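Local coordinates for pectate lyase/Amb allergen (Acidovorax citrulli, PDB 4HWV), which probably cleaves pectate, the de-esterified pectin of plant cell walls, as a calcium-binding polysaccharide lyase of family 1 with a right-handed parallel beta-helix, at residues 48-51 / 52-56; 63-66 / 67-71; 152-155 / 156-159; 185-188 / 189-192. All coordinates share one frame; numbering follows the deposited sequence.

Contact 1: residues 48-51 / 52-56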
loop_
_atom_site.group_PDB
_atom_site.type_symbol
_atom_site.label_atom_id
_atom_site.label_comp_id
_atom_site.label_asym_id
_atom_site.label_seq_id
_atom_site.Cartn_x
_atom_site.Cartn_y
_atom_site.Cartn_z
ATOM N N ALA A 48 -15.890 4.434 16.561
ATOM C CA ALA A 48 -14.692 3.633 16.305
ATOM C C ALA A 48 -14.938 2.498 15.303
ATOM O O ALA A 48 -14.036 1.702 15.025
ATOM C CB ALA A 48 -14.124 3.069 17.621
ATOM N N ASN A 49 -16.151 2.420 14.754
ATOM C CA ASN A 49 -16.458 1.400 13.752
ATOM C C ASN A 49 -17.645 1.844 12.920
ATOM O O ASN A 49 -18.288 2.878 13.214
ATOM C CB ASN A 49 -16.694 0.020 14.412
ATOM C CG ASN A 49 -17.932 -0.004 15.297
ATOM O OD1 ASN A 49 -19.030 0.272 14.830
ATOM N ND2 ASN A 49 -17.761 -0.377 16.574
ATOM N N ARG A 50 -17.938 1.081 11.871
ATOM C CA ARG A 50 -18.951 1.462 10.908
ATOM C C ARG A 50 -20.346 1.569 11.533
ATOM O O ARG A 50 -21.120 2.478 11.203
ATOM C CB ARG A 50 -18.956 0.452 9.765
ATOM C CG ARG A 50 -19.991 0.737 8.656
ATOM C CD ARG A 50 -19.903 -0.286 7.502
ATOM N NE ARG A 50 -20.888 0.001 6.466
ATOM C CZ ARG A 50 -22.176 -0.341 6.553
ATOM N NH1 ARG A 50 -22.626 -1.000 7.630
ATOM N NH2 ARG A 50 -23.019 -0.006 5.572
ATOM N N ASN A 51 -20.679 0.635 12.426
ATOM C CA ASN A 51 -21.986 0.675 13.075
ATOM C C ASN A 51 -22.163 1.936 13.920
ATOM O O ASN A 51 -23.199 2.612 13.842
ATOM C CB ASN A 51 -22.227 -0.562 13.952
ATOM C CG ASN A 51 -22.469 -1.830 13.141
ATOM O OD1 ASN A 51 -22.810 -1.780 11.971
ATOM N ND2 ASN A 51 -22.351 -2.977 13.791
ATOM N N GLU A 52 -21.151 2.264 14.721
ATOM C CA GLU A 52 -21.220 3.462 15.563
ATOM C C GLU A 52 -21.298 4.734 14.740
ATOM O O GLU A 52 -22.048 5.655 15.064
ATOM C CB GLU A 52 -20.022 3.527 16.494
ATOM C CG GLU A 52 -20.005 2.398 17.550
ATOM C CD GLU A 52 -18.778 2.438 18.439
ATOM O OE1 GLU A 52 -17.895 3.281 18.218
ATOM O OE2 GLU A 52 -18.699 1.627 19.386
ATOM N N LEU A 53 -20.525 4.781 13.656
ATOM C CA LEU A 53 -20.563 5.943 12.766
ATOM C C LEU A 53 -21.979 6.132 12.190
ATOM O O LEU A 53 -22.532 7.239 12.207
ATOM C CB LEU A 53 -19.546 5.755 11.636
ATOM C CG LEU A 53 -19.618 6.816 10.538
ATOM C CD1 LEU A 53 -19.323 8.227 11.035
ATOM C CD2 LEU A 53 -18.624 6.448 9.442
ATOM N N ILE A 54 -22.563 5.052 11.676
ATOM C CA ILE A 54 -23.921 5.122 11.137
ATOM C C ILE A 54 -24.937 5.545 12.206
ATOM O O ILE A 54 -25.777 6.406 11.954
ATOM C CB ILE A 54 -24.315 3.794 10.465
ATOM C CG1 ILE A 54 -23.496 3.610 9.190
ATOM C CG2 ILE A 54 -25.828 3.746 10.169
ATOM C CD1 ILE A 54 -23.494 2.176 8.668
ATOM N N GLN A 55 -24.869 4.968 13.410
ATOM C CA GLN A 55 -25.830 5.377 14.429
ATOM C C GLN A 55 -25.691 6.865 14.768
ATOM O O GLN A 55 -26.684 7.555 15.010
ATOM C CB GLN A 55 -25.718 4.535 15.705
ATOM C CG GLN A 55 -26.136 3.073 15.547
ATOM C CD GLN A 55 -27.569 2.863 15.062
ATOM O OE1 GLN A 55 -28.382 3.793 14.981
ATOM N NE2 GLN A 55 -27.876 1.617 14.718
ATOM N N ALA A 56 -24.469 7.382 14.790
ATOM C CA ALA A 56 -24.282 8.805 15.061
ATOM C C ALA A 56 -24.923 9.651 13.956
ATOM O O ALA A 56 -25.639 10.630 14.214
ATOM C CB ALA A 56 -22.804 9.127 15.226
HETATM O O HOH W 1 -19.474 -0.921 18.988
#

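Contact 2: residues 63-66 / 67-71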
loop_
_atom_site.group_PDB
_atom_site.type_symbol
_atom_site.label_atom_id
_atom_site.label_comp_id
_atom_site.label_asym_id
_atom_site.label_seq_id
_atom_site.Cartn_x
_atom_site.Cartn_y
_atom_site.Cartn_z
ATOM N N VAL A 63 -31.259 0.871 11.498
ATOM C CA VAL A 63 -31.246 -0.568 11.648
ATOM C C VAL A 63 -30.246 -1.074 10.626
ATOM O O VAL A 63 -30.424 -0.894 9.412
ATOM C CB VAL A 63 -32.630 -1.205 11.428
ATOM C CG1 VAL A 63 -32.530 -2.725 11.513
ATOM C CG2 VAL A 63 -33.626 -0.672 12.456
ATOM N N ILE A 64 -29.165 -1.664 11.129
ATOM C CA ILE A 64 -28.084 -2.143 10.284
ATOM C C ILE A 64 -28.223 -3.657 10.203
ATOM O O ILE A 64 -28.109 -4.365 11.216
ATOM C CB ILE A 64 -26.719 -1.719 10.845
ATOM C CG1 ILE A 64 -26.713 -0.201 11.057
ATOM C CG2 ILE A 64 -25.582 -2.212 9.927
ATOM C CD1 ILE A 64 -25.437 0.330 11.681
ATOM N N ALA A 65 -28.518 -4.137 8.997
ATOM C CA ALA A 65 -28.795 -5.538 8.736
ATOM C C ALA A 65 -27.540 -6.381 8.867
ATOM O O ALA A 65 -26.434 -5.846 8.864
ATOM C CB ALA A 65 -29.389 -5.683 7.324
ATOM N N PRO A 66 -27.701 -7.713 8.953
ATOM C CA PRO A 66 -26.512 -8.581 8.941
ATOM C C PRO A 66 -25.546 -8.285 7.788
ATOM O O PRO A 66 -24.320 -8.309 8.001
ATOM C CB PRO A 66 -27.117 -9.985 8.827
ATOM C CG PRO A 66 -28.437 -9.856 9.616
ATOM C CD PRO A 66 -28.950 -8.472 9.216
ATOM N N ASP A 67 -26.073 -7.957 6.612
ATOM C CA ASP A 67 -25.184 -7.666 5.494
ATOM C C ASP A 67 -24.561 -6.266 5.529
ATOM O O ASP A 67 -23.704 -5.950 4.699
ATOM C CB ASP A 67 -25.833 -7.973 4.133
ATOM C CG ASP A 67 -26.999 -7.059 3.779
ATOM O OD1 ASP A 67 -27.231 -6.034 4.446
ATOM O OD2 ASP A 67 -27.681 -7.374 2.784
ATOM N N GLY A 68 -24.966 -5.450 6.502
ATOM C CA GLY A 68 -24.422 -4.116 6.628
ATOM C C GLY A 68 -25.300 -3.033 6.032
ATOM O O GLY A 68 -25.091 -1.855 6.323
ATOM N N SER A 69 -26.294 -3.404 5.233
ATOM C CA SER A 69 -27.151 -2.395 4.635
ATOM C C SER A 69 -27.985 -1.687 5.706
ATOM O O SER A 69 -28.250 -2.246 6.779
ATOM C CB SER A 69 -28.042 -2.983 3.540
ATOM O OG SER A 69 -28.893 -3.990 4.032
ATOM N N VAL A 70 -28.382 -0.450 5.409
ATOM C CA VAL A 70 -28.963 0.438 6.412
ATOM C C VAL A 70 -30.373 0.887 6.073
ATOM O O VAL A 70 -30.659 1.257 4.929
ATOM C CB VAL A 70 -28.091 1.712 6.541
ATOM C CG1 VAL A 70 -28.674 2.674 7.568
ATOM C CG2 VAL A 70 -26.641 1.349 6.879
ATOM N N GLN A 71 -31.240 0.856 7.087
ATOM C CA GLN A 71 -32.525 1.535 7.056
ATOM C C GLN A 71 -32.544 2.546 8.186
ATOM O O GLN A 71 -31.874 2.344 9.188
ATOM C CB GLN A 71 -33.656 0.546 7.327
ATOM C CG GLN A 71 -33.801 -0.590 6.331
ATOM C CD GLN A 71 -34.849 -1.581 6.804
ATOM O OE1 GLN A 71 -34.532 -2.557 7.498
ATOM N NE2 GLN A 71 -36.108 -1.319 6.464
HETATM O O HOH W 2 -31.713 -2.885 7.879
#

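Contact 3: residues 152-155 / 156-159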
loop_
_atom_site.group_PDB
_atom_site.type_symbol
_atom_site.label_atom_id
_atom_site.label_comp_id
_atom_site.label_asym_id
_atom_site.label_seq_id
_atom_site.Cartn_x
_atom_site.Cartn_y
_atom_site.Cartn_z
ATOM N N ALA A 152 -21.947 -5.774 -7.068
ATOM C CA ALA A 152 -21.563 -4.364 -6.934
ATOM C C ALA A 152 -22.624 -3.573 -6.194
ATOM O O ALA A 152 -22.303 -2.644 -5.459
ATOM C CB ALA A 152 -21.321 -3.745 -8.314
ATOM N N GLU A 153 -23.892 -3.908 -6.430
ATOM C CA GLU A 153 -24.986 -3.214 -5.768
ATOM C C GLU A 153 -24.961 -3.428 -4.259
ATOM O O GLU A 153 -25.209 -2.497 -3.493
ATOM C CB GLU A 153 -26.332 -3.647 -6.336
ATOM C CG GLU A 153 -27.492 -2.886 -5.718
ATOM C CD GLU A 153 -27.478 -1.430 -6.094
ATOM O OE1 GLU A 153 -27.065 -1.092 -7.227
ATOM O OE2 GLU A 153 -27.877 -0.617 -5.254
ATOM N N LEU A 154 -24.670 -4.656 -3.829
ATOM C CA LEU A 154 -24.515 -4.924 -2.399
ATOM C C LEU A 154 -23.304 -4.162 -1.852
ATOM O O LEU A 154 -23.410 -3.527 -0.812
ATOM C CB LEU A 154 -24.416 -6.432 -2.123
ATOM C CG LEU A 154 -24.238 -6.822 -0.645
ATOM C CD1 LEU A 154 -25.353 -6.232 0.225
ATOM C CD2 LEU A 154 -24.176 -8.330 -0.478
ATOM N N GLN A 155 -22.165 -4.183 -2.548
ATOM C CA GLN A 155 -21.031 -3.402 -2.057
ATOM C C GLN A 155 -21.367 -1.913 -1.950
ATOM O O GLN A 155 -21.004 -1.273 -0.966
ATOM C CB GLN A 155 -19.752 -3.640 -2.900
ATOM C CG GLN A 155 -18.561 -2.859 -2.346
ATOM C CD GLN A 155 -17.224 -3.309 -2.890
ATOM O OE1 GLN A 155 -17.067 -3.462 -4.100
ATOM N NE2 GLN A 155 -16.267 -3.560 -1.999
ATOM N N ARG A 156 -22.066 -1.379 -2.950
ATOM C CA ARG A 156 -22.481 0.021 -2.908
ATOM C C ARG A 156 -23.259 0.337 -1.634
ATOM O O ARG A 156 -23.005 1.341 -0.962
ATOM C CB ARG A 156 -23.325 0.349 -4.133
ATOM C CG ARG A 156 -23.709 1.810 -4.195
ATOM C CD ARG A 156 -24.642 2.093 -5.363
ATOM N NE ARG A 156 -24.033 1.935 -6.693
ATOM C CZ ARG A 156 -23.327 2.872 -7.326
ATOM N NH1 ARG A 156 -23.076 4.039 -6.750
ATOM N NH2 ARG A 156 -22.869 2.644 -8.552
ATOM N N ARG A 157 -24.188 -0.550 -1.280
ATOM C CA ARG A 157 -25.036 -0.339 -0.115
ATOM C C ARG A 157 -24.287 -0.515 1.215
ATOM O O ARG A 157 -24.753 -0.048 2.263
ATOM C CB ARG A 157 -26.246 -1.254 -0.209
ATOM C CG ARG A 157 -27.149 -0.855 -1.406
ATOM C CD ARG A 157 -28.257 -1.846 -1.740
ATOM N NE ARG A 157 -29.242 -1.875 -0.673
ATOM C CZ ARG A 157 -29.445 -2.929 0.105
ATOM N NH1 ARG A 157 -28.742 -4.028 -0.107
ATOM N NH2 ARG A 157 -30.354 -2.886 1.078
ATOM N N VAL A 158 -23.110 -1.130 1.172
ATOM C CA VAL A 158 -22.279 -1.270 2.353
ATOM C C VAL A 158 -21.307 -0.092 2.482
ATOM O O VAL A 158 -21.193 0.517 3.541
ATOM C CB VAL A 158 -21.505 -2.604 2.292
ATOM C CG1 VAL A 158 -20.470 -2.700 3.401
ATOM C CG2 VAL A 158 -22.475 -3.764 2.396
ATOM N N VAL A 159 -20.575 0.213 1.410
ATOM C CA VAL A 159 -19.456 1.136 1.540
ATOM C C VAL A 159 -19.867 2.604 1.428
ATOM O O VAL A 159 -19.078 3.485 1.773
ATOM C CB VAL A 159 -18.305 0.848 0.528
ATOM C CG1 VAL A 159 -17.819 -0.598 0.666
ATOM C CG2 VAL A 159 -18.727 1.173 -0.913
HETATM O O HOH W 3 -23.845 -0.602 -8.008
#

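Contact 4: residues 185-188 / 189-192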
loop_
_atom_site.group_PDB
_atom_site.type_symbol
_atom_site.label_atom_id
_atom_site.label_comp_id
_atom_site.label_asym_id
_atom_site.label_seq_id
_atom_site.Cartn_x
_atom_site.Cartn_y
_atom_site.Cartn_z
ATOM N N LEU A 185 -22.457 13.029 0.503
ATOM C CA LEU A 185 -22.980 14.259 1.092
ATOM C C LEU A 185 -24.295 14.637 0.427
ATOM O O LEU A 185 -24.319 15.332 -0.605
ATOM C CB LEU A 185 -21.947 15.402 1.059
ATOM C CG LEU A 185 -20.536 15.056 1.559
ATOM C CD1 LEU A 185 -19.718 16.335 1.754
ATOM C CD2 LEU A 185 -20.514 14.213 2.837
ATOM N N GLY A 186 -25.376 14.145 1.021
ATOM C CA GLY A 186 -26.706 14.320 0.470
ATOM C C GLY A 186 -27.060 13.217 -0.519
ATOM O O GLY A 186 -26.191 12.580 -1.140
ATOM N N THR A 187 -28.351 12.962 -0.646
ATOM C CA THR A 187 -28.854 11.979 -1.595
ATOM C C THR A 187 -29.948 12.667 -2.422
ATOM O O THR A 187 -30.445 13.729 -2.040
ATOM C CB THR A 187 -29.420 10.728 -0.876
ATOM O OG1 THR A 187 -30.499 11.130 -0.024
ATOM C CG2 THR A 187 -28.365 10.045 -0.029
ATOM N N PRO A 188 -30.335 12.075 -3.565
ATOM C CA PRO A 188 -31.308 12.785 -4.406
ATOM C C PRO A 188 -32.636 13.004 -3.722
ATOM O O PRO A 188 -33.267 14.030 -3.967
ATOM C CB PRO A 188 -31.486 11.865 -5.617
ATOM C CG PRO A 188 -30.729 10.631 -5.337
ATOM C CD PRO A 188 -29.754 10.907 -4.244
ATOM N N ASP A 189 -33.038 12.073 -2.871
ATOM C CA ASP A 189 -34.297 12.209 -2.147
ATOM C C ASP A 189 -34.216 13.184 -0.979
ATOM O O ASP A 189 -35.239 13.644 -0.484
ATOM C CB ASP A 189 -34.760 10.842 -1.633
ATOM C CG ASP A 189 -33.746 10.199 -0.712
ATOM O OD1 ASP A 189 -32.602 9.978 -1.162
ATOM O OD2 ASP A 189 -34.094 9.943 0.471
ATOM N N ALA A 190 -32.999 13.488 -0.526
ATOM C CA ALA A 190 -32.810 14.326 0.651
ATOM C C ALA A 190 -31.490 15.085 0.586
ATOM O O ALA A 190 -30.495 14.684 1.195
ATOM C CB ALA A 190 -32.886 13.486 1.944
ATOM N N PRO A 191 -31.477 16.197 -0.156
ATOM C CA PRO A 191 -30.271 17.023 -0.199
ATOM C C PRO A 191 -30.013 17.623 1.169
ATOM O O PRO A 191 -30.922 17.710 2.006
ATOM C CB PRO A 191 -30.635 18.110 -1.212
ATOM C CG PRO A 191 -31.689 17.498 -2.048
ATOM C CD PRO A 191 -32.501 16.674 -1.098
ATOM N N VAL A 192 -28.780 18.036 1.395
ATOM C CA VAL A 192 -28.337 18.471 2.706
ATOM C C VAL A 192 -27.514 19.747 2.600
ATOM O O VAL A 192 -27.079 20.144 1.520
ATOM C CB VAL A 192 -27.454 17.387 3.395
ATOM C CG1 VAL A 192 -28.238 16.077 3.533
ATOM C CG2 VAL A 192 -26.149 17.178 2.617
#

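Contact 1: residues 48-51 / 52-56
Asn49 OD1 accepts from Glu52 N at 2.9 Å with an N-H...O angle of 168°, the donor lying tilted from the amide's carbonyl plane. Glu52 answers in the other direction: its OE1 receives Ala48 N at 2.8 Å, nearly along the carboxylate C-O axis. The Asn49 and Glu52 side chains run nearly perpendicular to each other, and one water spans them, accepting from Asn49 ND2 at 3.0 Å and donating to Glu52 OE2 at 2.7 Å. Asn49 is therefore the N-cap of helix 50-57, and with its CG turned between the backbone N and the carbonyl carbon (chi1 66°) the amide folds back over the first turn. Behind the cap the helical ladder starts, Leu53 N bonding to Asn49 O at 3.0 Å and Ile54 N to Arg50 O at the same length. On the inner side Arg50 runs extended from CG to NE, and Ile54 CD1 sits over one face of its guanidinium, 3.5 Å from Arg50 CZ and displaced from the middle of the group. The Arg50 NH2 group bonds to the carbonyls of Val158 and Gly68. Asn51 ND2 reaches Gly93 O, while Gln55 lays its CG against Asn51 O at 3.4 Å.

Contact 2: residues 63-66 / 67-71
A two-stranded antiparallel beta hairpin, 63-64 with 70-71, is closed by a type I turn from Ala65 to Gly68 with a G1 bulge. Val63 and Gln71 form a hydrogen-bonded pair: Val63 N gives to Gln71 O at 2.8 Å, and Gln71 N returns to Val63 O at 3.0 Å. Ile64 and Val70 are the non-hydrogen-bonded pair, their side chains on the same face, where Ile54 of helix 50-57 also packs. Nearer the turn, Ala65 N meets Ser69 O almost head-on (2.9 Å, N-H...O 169°). The turn bond from Gly68 N to Ala65 O measures 2.8 Å, yet its donor stands well above the carbonyl plane. Gly68, the glycine of the bulge, takes a positive phi of 99°. A water donates to both Val63 O and Gln71 OE1, joining the open end of the hairpin on the face of those two side chains. At the turn, Asp67 makes an Asx turn: with its CG held between the backbone N and the carbonyl carbon (chi1 67°), OD1 takes two donors. Ser69 N comes in on the anti side at 2.9 Å, out of the carboxylate plane, and Ser69 OG uses the syn lone pair at 2.7 Å.

Contact 3: residues 152-155 / 156-159
Arg157 lies back along the preceding turn against Glu153, and its chain can be followed outward. The CB faces the carbonyl oxygens of both Glu153 and Leu154; CG, turned beside the backbone N (chi1 -66°), comes to 3.3 Å from Glu153 O. Next, CD passes Glu153 OE2 at 3.7 Å, so the acid meets the aliphatic part of the arginine. The chain then bends at chi3, and NH1 ends 4.1 Å from Leu154 CD1; Ser69 of the neighbouring hairpin also touches the Arg157 side chain. Carboxylate and guanidinium planes are 25° apart, but Glu153 OE2 and Arg157 NE remain too distant for a salt bridge. These residues form the last two turns of helix 143-159, whose end meets the parallel beta-helix where strand 160-163 begins. The ladder changes there: Val158 N makes an i to i-3 bond of 3.0 Å to Gln155 O, from above the carbonyl plane, while its bond to Leu154 O is weak. Gln155 O also accepts Val159 N at 2.8 Å, nearly in line with the carbonyl. The CG of Gln155 lies against Val159 CG1 at 3.8 Å, and its amide is bonded to Asp208 N and Asn90 OD1. On the other flank, a water accepts from Arg156 NE in the guanidinium plane (2.9 Å) and donates weakly to Glu153 OE1. NH2 of Arg156 makes a salt bridge with Glu225. The Arg156 side chain lies about 9 Å from those of the calcium ligands Asp227 and Asp278.

Contact 4: residues 185-188 / 189-192
Thr187 and Asp189 hold their side chains obliquely across the type I turn that runs from Thr187 to Ala190, in the loop between strands 182-185 and 192-198 of the parallel beta-helix. Both first torsions are near +60°: Thr187 OG1 and Asp189 CG each stand between their own backbone N and carbonyl carbon. This brings the hydroxyl and the carboxylate together on one side of the turn. Thr187 OG1 donates to Asp189 OD1 at 2.7 Å, approaching from above the carboxylate plane by 48° and not within it. The same oxygen lies 3.3 Å from Thr187 CB, evidence of how closely the acid is folded over the threonine. Ala190 CB comes alongside, 3.9 Å from Thr187 OG1.

Beneath these side chains the backbone closes the turn. Ala190 N bonds to Thr187 O at 3.0 Å with the donor well above the carbonyl plane, while the return bond from Thr187 N to Ala190 O is weak. Pro188 occupies the second position of the turn, its phi of -62° suiting the ring to that place, and also touches His233. Pro191 brings CD and CG near Thr187 O. The Leu185 side chain packs on Val163, Val231 and Ala234, about 9 Å from that of the calcium ligand Asp227. Val192 instead leans toward the incoming chain at Gly186, which has no side chain and whose phi is positive. Both methyls lie over that glycine: Val192 CG1 is 3.8 Å from Gly186 CA, and Val192 CG2 reaches Gly186 N at 3.5 Å.

Overall arrangement
From the N terminus the four contacts come in series, and none nests in or crosses another. Contact 1 starts helix 50-57 just after strand 44-47, and contact 2 closes the hairpin that follows. The two pack directly, with Ile54 against Ile64 and Val70. Contact 3, far along the chain, ends helix 143-159 against the same corner: its Leu154, Arg157 and Val158 touch the hairpin around Asp67 and Ser69. Arg50 of contact 1 joins all three through the carbonyls of Gly68 and Val158. Contact 4 stands apart, about 10 Å from each of the others at the nearest atoms, turning the chain from strand 182-185 into strand 192-198 of the beta-helix.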